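Local coordinates for transaminase (Bacillus megaterium, PDB 5G0A), which probably catalyses S-selective, pyridoxal-5'-phosphate-dependent transfer of an amino group between amine donors and carbonyl acceptors, as a class-III omega-transaminase, at residues P33-S38 with I45-T50; E15-R18 with M22-F25; A426-V431 with L461-D466; G41-M46 with I454-D459. All coordinates share one frame; numbering follows the deposited sequence.

Contact 1: residues P33-S38 with I45-T50; sequences PVPIES and IMPDGT
E37 and S38 both face I45 across an antiparallel pairing, and the carbonyl of I45 serves the two of them. E37 N reaches I45 O at 2.8 Å, almost in line with the carbonyl bond (C=O...N 160°), although its N-H is bent to 135°; S38 N joins the same oxygen at 3.3 Å. The return bond, I45 N to S38 O, is 2.8 Å and closes the S38-I45 hydrogen-bonded pair. Beyond it the chain turns at M46-G49.

The rings of P35 and P47 cross at about a right angle, CB of P35 being 3.9 Å from CG of P47. M46, extended at chi2, bends at chi3 (72°), so that its CE lies 3.7 Å from P35 O, a buried oxygen with no polar partner in the model. Near the bulge, S38 OG donates to E37 OE1 at 2.7 Å from above the carboxylate plane, and a water links that same OE1 to M46 O. R81 and Y82 of the second subunit bond to the carbonyls of E37 and I36 respectively. Two residues set against one, with a shared acceptor, define a classic beta bulge, here where strand 38-40, an outer strand of the small mixed sheet, pairs with 43-45.

Contact 2: residues E15-R18 with M22-F25; sequences EWDR and MRTF
The guanidinium of R23 meets the backbone of helix 10-20 edge-on, with D17 O only 7° out of its plane. Both terminal nitrogens converge on that one oxygen: NH2 lies 3.2 Å and NH1 3.3 Å from D17 O, each with an N-H...O angle of 149°. They arrive from the same face of the carbonyl, NH2 well above its plane and NH1 less tilted. A weak third bond runs from R23 NH1 to R18 O.

The carboxylate of D17 comes to the same group. With CG anti to the backbone N, its OD1 reaches R23 NH2 at 3.3 Å in a salt bridge. The two side chains meet at a slant, their flat groups turned 23° from each other. R23 gets there by folding: bends at chi2 and chi3 double the chain back toward the helix it has just left.

Outside partners complete the setting. Y31 hydrogen-bonds to D17 OD1 and makes a cation-pi contact with R23, while Q28 accepts from R23 NH1. K114 of the second subunit is a like charge close to NH1, so the carboxylate of D17 is likely to ease the local excess of positive charge. A leucine in place of R23 would probably leave D17 O without the two guanidinium donors, the D17 carboxylate without its arginine mate and the Y31 ring without its cation. The pattern is that of an arginine from the following loop satisfying main-chain carbonyls near the C-terminal end of a helix, here buried beside the subunit interface.

Contact 3: residues A426-V431 with L461-D466; sequences ALEKGV and LDYALD
A426, near the end of helix 418-427, comes closest to helix 451-468 at A464, with 5.6 Å between their CA atoms, and the chain then leaves through a type I turn from L427 to G430. The small side chains permit this approach: CB of A464 lies 4.3 Å from A426 N.

Toward the surface, E428 and Y463 reach across. Y463 OH donates to E428 OE1 at 2.6 Å, meeting the carboxylate on its syn side and 27° out of its plane. That oxygen in turn sits at the edge of the phenol ring. The ring and carboxylate planes stand 64° apart, and the side chains cross at about a right angle. A chi1 of 176° turns the Y463 ring away from its own N and out from the helix toward the turn, while E428 stays extended beyond CG. K429 CG comes within 4.2 Å of Y463 CD2, a loose oblique approach.

The other carboxylate oxygen, OE2 of E428, forms a salt bridge with K425. E428 therefore divides its oxygens between a phenol hydroxyl and a lysine. Both partners donate to it, which would be expected to stabilise its negative charge, and a short hydrogen bond lies beside the alanine-to-alanine approach.

Contact 4: residues G41-M46 with I454-D459; sequences GDYLIM and IDKAMD
K456 carries this contact from helix 451-468, its amine meeting the phenol of Y43 on strand 43-45. Reading along the helix, I454 and D455 turn instead to helix 353-374. Next, K456 points at the strand. Its chain leaves the helix on the side opposite its own N (chi1 176°) and, with every later torsion also close to extended, runs out straight, so that NZ donates to Y43 OH at 3.1 Å. CD of K456 passes 3.8 Å from the same Y43 OH. The two side chains come from opposite directions. NZ lies close to the plane of the ring, at its edge, with CE2 of Y43 3.7 Å away, so the amine is not over the ring face; the cation-pi contact of this ring is with R51.

The helix thus lies against the small mixed sheet built from strands 38-40, 43-45, 51-54 and 431-432, and K456 also packs on L53 and V431 of that sheet. The same phenol bonds to D453, one residue before 454-459, so one hydroxyl joins the strand to two side chains of a helix distant in sequence. A phenylalanine at Y43 would probably keep the ring but leave K456 NZ and D453 each without this hydroxyl partner. Past K456 the main chain carries on the helical pattern, with M458 N bonded to I454 O at 2.9 Å.

How the contacts relate
Along the chain contact 2 comes first, where helix 10-20 meets the loop after it, and contact 1 follows, their centres about 16 Å apart; P33 of contact 1 packs on D17 and R18. Contact 4 shares I45 and M46 with contact 1, its centre about 14 Å away: strand 43-45 pairs with the 33-38 side in contact 1 while Y43 reaches helix 451-468 in contact 4. That helix also serves contact 3, centred about 11 Å from contact 4, and the segments of these two alternate in sequence. Contacts 1, 3 and 4 thus bring N-terminal and C-terminal parts together around one small sheet. Contacts 1 and 2 touch the second subunit, contact 4 only through L44, contact 3 not at all.

Contact 1: residues P33-S38 with I45-T50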
loop_
_atom_site.group_PDB
_atom_site.type_symbol
_atom_site.label_atom_id
_atom_site.label_comp_id
_atom_site.label_asym_id
_atom_site.label_seq_id
_atom_site.Cartn_x
_atom_site.Cartn_y
_atom_site.Cartn_z
ATOM N N PRO B 33 27.771 0.168 28.622
ATOM C CA PRO B 33 28.064 -1.151 28.019
ATOM C C PRO B 33 28.264 -2.228 29.076
ATOM O O PRO B 33 28.741 -1.941 30.185
ATOM C CB PRO B 33 29.341 -0.923 27.195
ATOM C CG PRO B 33 29.879 0.416 27.606
ATOM C CD PRO B 33 28.853 1.151 28.419
ATOM N N VAL B 34 27.864 -3.451 28.744
ATOM C CA VAL B 34 27.983 -4.586 29.648
ATOM C C VAL B 34 28.824 -5.633 28.917
ATOM O O VAL B 34 28.287 -6.449 28.160
ATOM C CB VAL B 34 26.596 -5.147 30.079
ATOM C CG1 VAL B 34 26.743 -6.387 30.948
ATOM C CG2 VAL B 34 25.785 -4.088 30.833
ATOM N N PRO B 35 30.154 -5.613 29.144
ATOM C CA PRO B 35 30.998 -6.568 28.432
ATOM C C PRO B 35 30.874 -8.003 28.940
ATOM O O PRO B 35 30.867 -8.267 30.149
ATOM C CB PRO B 35 32.410 -6.010 28.625
ATOM C CG PRO B 35 32.346 -5.260 29.913
ATOM C CD PRO B 35 30.953 -4.675 29.967
ATOM N N ILE B 36 30.733 -8.921 27.995
ATOM C CA ILE B 36 30.757 -10.349 28.285
ATOM C C ILE B 36 31.939 -10.980 27.567
ATOM O O ILE B 36 32.010 -10.974 26.328
ATOM C CB ILE B 36 29.433 -11.032 27.876
ATOM C CG1 ILE B 36 28.247 -10.360 28.589
ATOM C CG2 ILE B 36 29.501 -12.540 28.122
ATOM C CD1 ILE B 36 28.299 -10.439 30.126
ATOM N N GLU B 37 32.885 -11.507 28.350
ATOM C CA GLU B 37 34.125 -12.100 27.805
ATOM C C GLU B 37 33.974 -13.534 27.301
ATOM O O GLU B 37 34.662 -13.948 26.372
ATOM C CB GLU B 37 35.262 -11.996 28.860
ATOM C CG GLU B 37 36.616 -12.607 28.441
ATOM C CD GLU B 37 36.717 -14.104 28.680
ATOM O OE1 GLU B 37 36.110 -14.624 29.636
ATOM O OE2 GLU B 37 37.424 -14.797 27.900
ATOM N N SER B 38 33.104 -14.310 27.932
ATOM C CA SER B 38 32.904 -15.704 27.548
ATOM C C SER B 38 31.613 -16.185 28.173
ATOM O O SER B 38 31.016 -15.488 29.002
ATOM C CB SER B 38 34.107 -16.605 27.938
ATOM O OG SER B 38 34.301 -16.603 29.350
ATOM N N ILE B 45 30.171 -14.675 31.579
ATOM C CA ILE B 45 31.359 -14.348 32.363
ATOM C C ILE B 45 31.848 -12.993 31.873
ATOM O O ILE B 45 32.118 -12.809 30.698
ATOM C CB ILE B 45 32.459 -15.436 32.250
ATOM C CG1 ILE B 45 31.981 -16.779 32.828
ATOM C CG2 ILE B 45 33.733 -15.018 32.994
ATOM C CD1 ILE B 45 31.341 -17.717 31.833
ATOM N N MET B 46 31.968 -12.046 32.796
ATOM C CA MET B 46 32.512 -10.734 32.475
ATOM C C MET B 46 34.048 -10.728 32.481
ATOM O O MET B 46 34.671 -11.698 32.920
ATOM C CB MET B 46 31.945 -9.694 33.443
ATOM C CG MET B 46 30.424 -9.638 33.414
ATOM S SD MET B 46 29.766 -8.301 34.410
ATOM C CE MET B 46 30.200 -6.850 33.450
ATOM N N PRO B 47 34.670 -9.649 31.962
ATOM C CA PRO B 47 36.134 -9.663 31.869
ATOM C C PRO B 47 36.827 -9.805 33.234
ATOM O O PRO B 47 37.920 -10.321 33.294
ATOM C CB PRO B 47 36.465 -8.296 31.263
ATOM C CG PRO B 47 35.238 -7.901 30.473
ATOM C CD PRO B 47 34.067 -8.524 31.200
ATOM N N ASP B 48 36.191 -9.338 34.299
ATOM C CA ASP B 48 36.794 -9.428 35.645
ATOM C C ASP B 48 36.522 -10.774 36.306
ATOM O O ASP B 48 36.945 -11.015 37.450
ATOM C CB ASP B 48 36.331 -8.274 36.539
ATOM C CG ASP B 48 34.839 -8.318 36.862
ATOM O OD1 ASP B 48 34.146 -9.285 36.486
ATOM O OD2 ASP B 48 34.358 -7.356 37.496
ATOM N N GLY B 49 35.815 -11.643 35.583
ATOM C CA GLY B 49 35.471 -12.964 36.079
ATOM C C GLY B 49 34.128 -13.071 36.780
ATOM O O GLY B 49 33.771 -14.157 37.231
ATOM N N THR B 50 33.391 -11.961 36.890
ATOM C CA THR B 50 32.014 -11.957 37.449
ATOM C C THR B 50 31.116 -12.894 36.629
ATOM O O THR B 50 31.132 -12.842 35.400
ATOM C CB THR B 50 31.408 -10.530 37.443
ATOM O OG1 THR B 50 32.196 -9.660 38.265
ATOM C CG2 THR B 50 29.938 -10.495 37.944
HETATM O O HOH W 1 36.812 -13.642 32.209
#

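Contact 2: residues E15-R18 with M22-F25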
loop_
_atom_site.group_PDB
_atom_site.type_symbol
_atom_site.label_atom_id
_atom_site.label_comp_id
_atom_site.label_asym_id
_atom_site.label_seq_id
_atom_site.Cartn_x
_atom_site.Cartn_y
_atom_site.Cartn_z
ATOM N N GLU B 15 34.881 1.836 25.106
ATOM C CA GLU B 15 34.947 3.126 24.437
ATOM C C GLU B 15 34.508 2.980 22.982
ATOM O O GLU B 15 33.680 3.763 22.496
ATOM C CB GLU B 15 36.373 3.698 24.522
ATOM C CG GLU B 15 36.609 4.977 23.734
ATOM C CD GLU B 15 38.065 5.407 23.776
ATOM O OE1 GLU B 15 38.534 5.796 24.871
ATOM O OE2 GLU B 15 38.748 5.335 22.726
ATOM N N TRP B 16 35.037 1.955 22.321
ATOM C CA TRP B 16 34.670 1.665 20.925
ATOM C C TRP B 16 33.188 1.332 20.789
ATOM O O TRP B 16 32.521 1.763 19.820
ATOM C CB TRP B 16 35.494 0.489 20.368
ATOM C CG TRP B 16 36.962 0.759 20.118
ATOM C CD1 TRP B 16 37.582 1.977 19.981
ATOM C CD2 TRP B 16 37.977 -0.229 19.937
ATOM N NE1 TRP B 16 38.933 1.795 19.741
ATOM C CE2 TRP B 16 39.200 0.454 19.713
ATOM C CE3 TRP B 16 37.983 -1.628 19.968
ATOM C CZ2 TRP B 16 40.412 -0.221 19.499
ATOM C CZ3 TRP B 16 39.198 -2.302 19.759
ATOM C CH2 TRP B 16 40.393 -1.587 19.526
ATOM N N ASP B 17 32.698 0.536 21.731
ATOM C CA ASP B 17 31.293 0.127 21.761
ATOM C C ASP B 17 30.407 1.368 21.911
ATOM O O ASP B 17 29.431 1.533 21.186
ATOM C CB ASP B 17 31.085 -0.889 22.887
ATOM C CG ASP B 17 29.659 -1.396 22.984
ATOM O OD1 ASP B 17 28.820 -0.677 23.554
ATOM O OD2 ASP B 17 29.383 -2.523 22.524
ATOM N N ARG B 18 30.770 2.271 22.833
ATOM C CA ARG B 18 30.034 3.536 22.965
ATOM C C ARG B 18 30.060 4.405 21.696
ATOM O O ARG B 18 29.031 4.941 21.295
ATOM C CB ARG B 18 30.561 4.358 24.164
ATOM C CG ARG B 18 30.164 3.835 25.534
ATOM C CD ARG B 18 30.731 4.745 26.638
ATOM N NE ARG B 18 30.928 4.026 27.899
ATOM C CZ ARG B 18 32.114 3.646 28.392
ATOM N NH1 ARG B 18 33.251 3.939 27.769
ATOM N NH2 ARG B 18 32.156 2.993 29.541
ATOM N N MET B 22 25.691 1.432 16.894
ATOM C CA MET B 22 24.348 2.002 17.070
ATOM C C MET B 22 23.639 1.413 18.278
ATOM O O MET B 22 23.691 0.199 18.520
ATOM C CB MET B 22 23.494 1.781 15.805
ATOM C CG MET B 22 24.068 2.407 14.553
ATOM S SD MET B 22 22.850 2.423 13.188
ATOM C CE MET B 22 21.800 3.790 13.676
ATOM N N ARG B 23 22.964 2.283 19.023
ATOM C CA ARG B 23 22.241 1.890 20.232
ATOM C C ARG B 23 20.895 1.319 19.866
ATOM O O ARG B 23 20.277 1.760 18.890
ATOM C CB ARG B 23 21.975 3.110 21.122
ATOM C CG ARG B 23 23.211 3.833 21.623
ATOM C CD ARG B 23 23.854 3.093 22.796
ATOM N NE ARG B 23 24.570 1.849 22.467
ATOM C CZ ARG B 23 25.828 1.782 22.015
ATOM N NH1 ARG B 23 26.544 2.885 21.822
ATOM N NH2 ARG B 23 26.386 0.595 21.780
ATOM N N THR B 24 20.463 0.341 20.651
ATOM C CA THR B 24 19.071 -0.120 20.644
ATOM C C THR B 24 18.525 -0.128 22.075
ATOM O O THR B 24 19.247 -0.422 23.028
ATOM C CB THR B 24 18.907 -1.497 19.973
ATOM O OG1 THR B 24 19.781 -2.461 20.587
ATOM C CG2 THR B 24 19.213 -1.389 18.474
ATOM N N PHE B 25 17.251 0.236 22.203
ATOM C CA PHE B 25 16.520 0.300 23.487
ATOM C C PHE B 25 16.984 1.346 24.506
ATOM O O PHE B 25 16.204 1.745 25.359
ATOM C CB PHE B 25 16.360 -1.089 24.119
ATOM C CG PHE B 25 15.689 -2.066 23.205
ATOM C CD1 PHE B 25 14.307 -2.033 23.030
ATOM C CD2 PHE B 25 16.445 -2.993 22.476
ATOM C CE1 PHE B 25 13.680 -2.914 22.150
ATOM C CE2 PHE B 25 15.817 -3.884 21.607
ATOM C CZ PHE B 25 14.441 -3.840 21.440
#

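Contact 3: residues A426-V431 with L461-D466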
loop_
_atom_site.group_PDB
_atom_site.type_symbol
_atom_site.label_atom_id
_atom_site.label_comp_id
_atom_site.label_asym_id
_atom_site.label_seq_id
_atom_site.Cartn_x
_atom_site.Cartn_y
_atom_site.Cartn_z
ATOM N N ALA B 426 17.034 -8.794 41.372
ATOM C CA ALA B 426 17.630 -10.120 41.221
ATOM C C ALA B 426 19.122 -10.050 40.854
ATOM O O ALA B 426 19.895 -10.941 41.222
ATOM C CB ALA B 426 16.846 -10.954 40.221
ATOM N N LEU B 427 19.527 -8.978 40.172
ATOM C CA LEU B 427 20.927 -8.797 39.753
ATOM C C LEU B 427 21.911 -8.728 40.926
ATOM O O LEU B 427 23.055 -9.179 40.825
ATOM C CB LEU B 427 21.076 -7.550 38.870
ATOM C CG LEU B 427 22.406 -7.332 38.129
ATOM C CD1 LEU B 427 22.745 -8.495 37.198
ATOM C CD2 LEU B 427 22.391 -6.016 37.365
ATOM N N GLU B 428 21.460 -8.158 42.039
ATOM C CA GLU B 428 22.247 -8.144 43.274
ATOM C C GLU B 428 22.638 -9.557 43.707
ATOM O O GLU B 428 23.668 -9.746 44.363
ATOM C CB GLU B 428 21.465 -7.463 44.399
ATOM C CG GLU B 428 21.004 -6.049 44.085
ATOM C CD GLU B 428 20.133 -5.461 45.183
ATOM O OE1 GLU B 428 20.064 -6.062 46.275
ATOM O OE2 GLU B 428 19.521 -4.400 44.952
ATOM N N LYS B 429 21.812 -10.537 43.344
ATOM C CA LYS B 429 22.078 -11.949 43.621
ATOM C C LYS B 429 22.822 -12.665 42.482
ATOM O O LYS B 429 22.942 -13.896 42.486
ATOM C CB LYS B 429 20.765 -12.675 43.956
ATOM C CG LYS B 429 20.065 -12.171 45.218
ATOM C CD LYS B 429 20.804 -12.565 46.494
ATOM C CE LYS B 429 20.639 -14.048 46.807
ATOM N NZ LYS B 429 21.406 -14.486 48.015
ATOM N N GLY B 430 23.321 -11.881 41.521
ATOM C CA GLY B 430 24.017 -12.404 40.338
ATOM C C GLY B 430 23.133 -13.189 39.376
ATOM O O GLY B 430 23.625 -14.072 38.674
ATOM N N VAL B 431 21.832 -12.884 39.362
ATOM C CA VAL B 431 20.867 -13.581 38.511
ATOM C C VAL B 431 20.234 -12.594 37.540
ATOM O O VAL B 431 19.889 -11.464 37.920
ATOM C CB VAL B 431 19.776 -14.325 39.331
ATOM C CG1 VAL B 431 18.710 -14.931 38.419
ATOM C CG2 VAL B 431 20.401 -15.428 40.186
ATOM N N LEU B 461 14.418 -14.437 42.601
ATOM C CA LEU B 461 13.067 -13.963 42.339
ATOM C C LEU B 461 12.319 -13.744 43.668
ATOM O O LEU B 461 11.610 -12.754 43.822
ATOM C CB LEU B 461 12.318 -14.965 41.451
ATOM C CG LEU B 461 10.871 -14.657 41.056
ATOM C CD1 LEU B 461 10.748 -13.235 40.526
ATOM C CD2 LEU B 461 10.373 -15.673 40.037
ATOM N N ASP B 462 12.499 -14.677 44.603
ATOM C CA ASP B 462 11.905 -14.608 45.950
ATOM C C ASP B 462 12.305 -13.263 46.574
ATOM O O ASP B 462 11.447 -12.445 46.910
ATOM C CB ASP B 462 12.413 -15.796 46.782
ATOM C CG ASP B 462 11.561 -16.094 48.035
ATOM O OD1 ASP B 462 10.523 -15.439 48.280
ATOM O OD2 ASP B 462 11.950 -17.025 48.767
ATOM N N TYR B 463 13.613 -13.032 46.669
ATOM C CA TYR B 463 14.187 -11.746 47.080
ATOM C C TYR B 463 13.602 -10.537 46.339
ATOM O O TYR B 463 13.317 -9.504 46.954
ATOM C CB TYR B 463 15.714 -11.788 46.906
ATOM C CG TYR B 463 16.416 -10.488 47.213
ATOM C CD1 TYR B 463 16.665 -10.107 48.534
ATOM C CD2 TYR B 463 16.840 -9.636 46.189
ATOM C CE1 TYR B 463 17.302 -8.912 48.823
ATOM C CE2 TYR B 463 17.482 -8.443 46.472
ATOM C CZ TYR B 463 17.714 -8.090 47.789
ATOM O OH TYR B 463 18.340 -6.906 48.086
ATOM N N ALA B 464 13.440 -10.662 45.021
ATOM C CA ALA B 464 12.930 -9.576 44.180
ATOM C C ALA B 464 11.474 -9.222 44.497
ATOM O O ALA B 464 11.117 -8.041 44.603
ATOM C CB ALA B 464 13.072 -9.942 42.701
ATOM N N LEU B 465 10.642 -10.252 44.629
ATOM C CA LEU B 465 9.216 -10.077 44.887
ATOM C C LEU B 465 8.944 -9.559 46.304
ATOM O O LEU B 465 7.972 -8.838 46.523
ATOM C CB LEU B 465 8.456 -11.379 44.615
ATOM C CG LEU B 465 8.391 -11.834 43.147
ATOM C CD1 LEU B 465 7.752 -13.204 43.036
ATOM C CD2 LEU B 465 7.658 -10.835 42.256
ATOM N N ASP B 466 9.806 -9.920 47.255
ATOM C CA ASP B 466 9.757 -9.333 48.597
ATOM C C ASP B 466 9.807 -7.813 48.497
ATOM O O ASP B 466 8.988 -7.118 49.092
ATOM C CB ASP B 466 10.925 -9.823 49.462
ATOM C CG ASP B 466 10.624 -11.117 50.201
ATOM O OD1 ASP B 466 9.435 -11.473 50.382
ATOM O OD2 ASP B 466 11.597 -11.776 50.622
#

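Contact 4: residues G41-M46 with I454-D459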
loop_
_atom_site.group_PDB
_atom_site.type_symbol
_atom_site.label_atom_id
_atom_site.label_comp_id
_atom_site.label_asym_id
_atom_site.label_seq_id
_atom_site.Cartn_x
_atom_site.Cartn_y
_atom_site.Cartn_z
ATOM N N GLY B 41 27.498 -22.924 29.710
ATOM C CA GLY B 41 26.262 -23.483 30.250
ATOM C C GLY B 41 25.182 -22.423 30.382
ATOM O O GLY B 41 24.742 -21.860 29.390
ATOM N N ASP B 42 24.779 -22.118 31.614
ATOM C CA ASP B 42 23.794 -21.054 31.846
ATOM C C ASP B 42 24.390 -19.741 32.337
ATOM O O ASP B 42 23.679 -18.846 32.790
ATOM C CB ASP B 42 22.676 -21.556 32.771
ATOM C CG ASP B 42 21.766 -22.505 32.065
ATOM O OD1 ASP B 42 20.979 -22.052 31.199
ATOM O OD2 ASP B 42 21.865 -23.716 32.332
ATOM N N TYR B 43 25.706 -19.614 32.192
ATOM C CA TYR B 43 26.433 -18.474 32.729
ATOM C C TYR B 43 27.111 -17.570 31.686
ATOM O O TYR B 43 27.647 -18.048 30.691
ATOM C CB TYR B 43 27.463 -18.962 33.765
ATOM C CG TYR B 43 26.803 -19.324 35.072
ATOM C CD1 TYR B 43 26.286 -20.603 35.293
ATOM C CD2 TYR B 43 26.682 -18.375 36.081
ATOM C CE1 TYR B 43 25.665 -20.922 36.494
ATOM C CE2 TYR B 43 26.063 -18.688 37.282
ATOM C CZ TYR B 43 25.567 -19.958 37.483
ATOM O OH TYR B 43 24.935 -20.236 38.696
ATOM N N LEU B 44 27.046 -16.266 31.942
ATOM C CA LEU B 44 27.838 -15.262 31.239
ATOM C C LEU B 44 28.993 -14.861 32.161
ATOM O O LEU B 44 28.803 -14.713 33.367
ATOM C CB LEU B 44 26.990 -14.023 30.939
ATOM C CG LEU B 44 25.562 -14.320 30.425
ATOM C CD1 LEU B 44 24.800 -13.020 30.185
ATOM C CD2 LEU B 44 25.548 -15.226 29.188
ATOM N N ILE B 45 30.171 -14.675 31.579
ATOM C CA ILE B 45 31.359 -14.348 32.363
ATOM C C ILE B 45 31.848 -12.993 31.873
ATOM O O ILE B 45 32.118 -12.809 30.698
ATOM C CB ILE B 45 32.459 -15.436 32.250
ATOM C CG1 ILE B 45 31.981 -16.779 32.828
ATOM C CG2 ILE B 45 33.733 -15.018 32.994
ATOM C CD1 ILE B 45 31.341 -17.717 31.833
ATOM N N MET B 46 31.968 -12.046 32.796
ATOM C CA MET B 46 32.512 -10.734 32.475
ATOM C C MET B 46 34.048 -10.728 32.481
ATOM O O MET B 46 34.671 -11.698 32.920
ATOM C CB MET B 46 31.945 -9.694 33.443
ATOM C CG MET B 46 30.424 -9.638 33.414
ATOM S SD MET B 46 29.766 -8.301 34.410
ATOM C CE MET B 46 30.200 -6.850 33.450
ATOM N N ILE B 454 18.217 -23.597 38.771
ATOM C CA ILE B 454 16.797 -23.251 38.965
ATOM C C ILE B 454 16.556 -22.745 40.394
ATOM O O ILE B 454 15.938 -21.701 40.598
ATOM C CB ILE B 454 15.848 -24.428 38.628
ATOM C CG1 ILE B 454 15.869 -24.723 37.125
ATOM C CG2 ILE B 454 14.421 -24.133 39.111
ATOM C CD1 ILE B 454 15.269 -26.073 36.765
ATOM N N ASP B 455 17.071 -23.464 41.389
ATOM C CA ASP B 455 16.943 -23.019 42.795
ATOM C C ASP B 455 17.530 -21.629 43.029
ATOM O O ASP B 455 16.915 -20.802 43.696
ATOM C CB ASP B 455 17.597 -24.021 43.763
ATOM C CG ASP B 455 16.833 -25.335 43.860
ATOM O OD1 ASP B 455 15.708 -25.438 43.329
ATOM O OD2 ASP B 455 17.377 -26.279 44.458
ATOM N N LYS B 456 18.709 -21.376 42.465
ATOM C CA LYS B 456 19.361 -20.070 42.584
ATOM C C LYS B 456 18.536 -18.953 41.935
ATOM O O LYS B 456 18.415 -17.857 42.477
ATOM C CB LYS B 456 20.784 -20.132 42.004
ATOM C CG LYS B 456 21.528 -18.801 41.990
ATOM C CD LYS B 456 23.006 -18.995 41.680
ATOM C CE LYS B 456 23.664 -17.694 41.230
ATOM N NZ LYS B 456 25.057 -17.946 40.769
ATOM N N ALA B 457 17.967 -19.238 40.766
ATOM C CA ALA B 457 17.169 -18.252 40.070
ATOM C C ALA B 457 15.878 -17.951 40.838
ATOM O O ALA B 457 15.491 -16.789 40.993
ATOM C CB ALA B 457 16.873 -18.719 38.645
ATOM N N MET B 458 15.239 -18.997 41.351
ATOM C CA MET B 458 13.970 -18.827 42.076
ATOM C C MET B 458 14.169 -18.101 43.412
ATOM O O MET B 458 13.334 -17.294 43.826
ATOM C CB MET B 458 13.277 -20.169 42.271
ATOM C CG MET B 458 12.752 -20.806 40.991
ATOM S SD MET B 458 11.454 -19.871 40.165
ATOM C CE MET B 458 12.328 -19.171 38.757
ATOM N N ASP B 459 15.287 -18.382 44.068
ATOM C CA ASP B 459 15.724 -17.605 45.230
ATOM C C ASP B 459 15.841 -16.112 44.939
ATOM O O ASP B 459 15.345 -15.286 45.709
ATOM C CB ASP B 459 17.055 -18.140 45.764
ATOM C CG ASP B 459 16.874 -19.108 46.911
ATOM O OD1 ASP B 459 16.450 -18.660 48.000
ATOM O OD2 ASP B 459 17.170 -20.310 46.736
#